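Local coordinates for solute-binding protein Csal_2479 (Chromohalobacter salexigens, PDB 4P1L) that binds D-glucuronate and probably delivers it to a tripartite ATP-independent periplasmic (TRAP) transporter for uptake into the cytoplasm, at residues Ile74-Arg78 against Glu132-Ile136. Sequence-based numbering, arbitrary orientation.
Sequences IEQTR and EKNLI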
# COMPACT_ATOMS: atom_id res chain seq x y z
N ILE A 74 3.74 -10.80 -6.96
CA ILE A 74 3.78 -11.44 -5.66
C ILE A 74 4.01 -12.93 -5.87
O ILE A 74 4.86 -13.53 -5.22
CB ILE A 74 2.51 -11.21 -4.85
CG1 ILE A 74 2.46 -9.78 -4.34
CG2 ILE A 74 2.45 -12.17 -3.66
CD1 ILE A 74 1.11 -9.39 -3.71
N GLU A 75 3.27 -13.51 -6.81
CA GLU A 75 3.41 -14.92 -7.14
C GLU A 75 4.83 -15.29 -7.59
O GLU A 75 5.39 -16.26 -7.12
CB GLU A 75 2.41 -15.30 -8.24
CG GLU A 75 2.41 -16.76 -8.63
CD GLU A 75 1.21 -17.13 -9.52
OE1 GLU A 75 0.71 -16.25 -10.27
OE2 GLU A 75 0.75 -18.29 -9.45
N GLN A 76 5.39 -14.49 -8.49
CA GLN A 76 6.72 -14.73 -9.00
C GLN A 76 7.77 -14.61 -7.90
O GLN A 76 8.78 -15.28 -7.95
CB GLN A 76 7.07 -13.73 -10.10
CG GLN A 76 6.31 -13.87 -11.40
CD GLN A 76 6.75 -12.81 -12.40
OE1 GLN A 76 7.88 -12.83 -12.90
NE2 GLN A 76 5.86 -11.85 -12.66
N THR A 77 7.52 -13.73 -6.92
CA THR A 77 8.49 -13.56 -5.83
C THR A 77 8.41 -14.73 -4.84
O THR A 77 9.44 -15.22 -4.35
CB THR A 77 8.29 -12.20 -5.11
OG1 THR A 77 8.34 -11.15 -6.07
CG2 THR A 77 9.42 -11.99 -4.10
N ARG A 78 7.20 -15.19 -4.53
CA ARG A 78 7.06 -16.37 -3.67
C ARG A 78 7.78 -17.59 -4.22
O ARG A 78 8.27 -18.41 -3.46
CB ARG A 78 5.59 -16.71 -3.46
CG ARG A 78 4.86 -15.66 -2.63
CD ARG A 78 3.40 -16.00 -2.49
NE ARG A 78 3.19 -17.24 -1.76
CZ ARG A 78 2.11 -18.02 -1.90
NH1 ARG A 78 1.14 -17.68 -2.74
NH2 ARG A 78 2.01 -19.13 -1.20
N GLU A 132 5.94 -17.48 6.16
CA GLU A 132 5.26 -18.74 5.96
C GLU A 132 4.80 -18.89 4.51
O GLU A 132 4.63 -20.01 4.04
CB GLU A 132 4.11 -18.85 6.98
CG GLU A 132 2.87 -19.53 6.50
CD GLU A 132 1.93 -19.77 7.68
OE1 GLU A 132 2.26 -20.63 8.52
OE2 GLU A 132 0.89 -19.07 7.77
N LYS A 133 4.63 -17.78 3.79
CA LYS A 133 4.28 -17.83 2.37
C LYS A 133 5.46 -17.48 1.46
O LYS A 133 5.25 -17.01 0.33
CB LYS A 133 3.12 -16.88 2.08
CG LYS A 133 1.87 -17.15 2.93
CD LYS A 133 1.17 -18.42 2.53
CE LYS A 133 -0.06 -18.66 3.39
NZ LYS A 133 -0.80 -19.84 2.89
N ASN A 134 6.68 -17.66 1.97
CA ASN A 134 7.91 -17.57 1.19
C ASN A 134 8.38 -16.16 0.87
O ASN A 134 9.17 -15.97 -0.06
CB ASN A 134 7.81 -18.32 -0.15
CG ASN A 134 8.02 -19.80 -0.01
OD1 ASN A 134 8.39 -20.31 1.05
ND2 ASN A 134 7.82 -20.51 -1.11
N LEU A 135 7.91 -15.18 1.62
CA LEU A 135 8.39 -13.80 1.47
C LEU A 135 9.06 -13.32 2.75
O LEU A 135 8.45 -13.37 3.84
CB LEU A 135 7.22 -12.88 1.10
CG LEU A 135 6.53 -13.18 -0.25
CD1 LEU A 135 5.24 -12.37 -0.40
CD2 LEU A 135 7.47 -12.92 -1.43
N ILE A 136 10.30 -12.86 2.62
CA ILE A 136 11.07 -12.41 3.77
C ILE A 136 11.06 -10.88 3.83
O ILE A 136 11.63 -10.22 2.98
CB ILE A 136 12.51 -12.92 3.71
CG1 ILE A 136 12.54 -14.44 3.50
CG2 ILE A 136 13.25 -12.50 4.96
CD1 ILE A 136 11.76 -15.25 4.55
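Arg78, in the last turn of helix 70-78, meets the turn at Lys133 and Asn134 where helix 121-132 gives way to strand 135-141, the backbones coming nearest at Arg78 CA and Asn134 CA, 5.1 Å apart. That turn is a Schellman motif: Asn134 takes a positive phi of 77° as its C-prime residue, and Leu135 N and Asn134 N bond back to Leu130 O and Ala131 O. Two hydrogen bonds cross the gap in opposite senses. Arg78 NE donates to Lys133 O at 2.9 Å, the carbonyl oxygen lying near the guanidinium plane at its edge; a bend at chi3 (63°) turns NE onto it. Asn134 ND2 returns a less straight bond to Arg78 O (3.2 Å, 139° at the hydrogen), tilted from both the amide and the carbonyl planes. Beyond NE, the arginine runs alongside Lys133 in the same direction, NH2 lying 3.9 Å from Lys133 CD. Leu135 crosses the side chains of Arg78 and Thr77 at about a right angle: its CG sits 3.8 Å from Arg78 CG, and its CD2 presses on Thr77 CG2 at a tight 3.4 Å, while Thr77 OG1 hydrogen-bonds back to Ala73 O within its own helix. Cutting Arg78 back to an alanine is likely to leave Lys133 O without this donor and to uncover one flank of Leu135. The contact thus joins helix 70-78, which also carries the glucuronate-binding Gln70, to the start of an outermost strand of the five-stranded mixed sheet, with Thr77 reaching Phe87 of strand 84-88 and Leu135 touching Cys237 of strand 234-239.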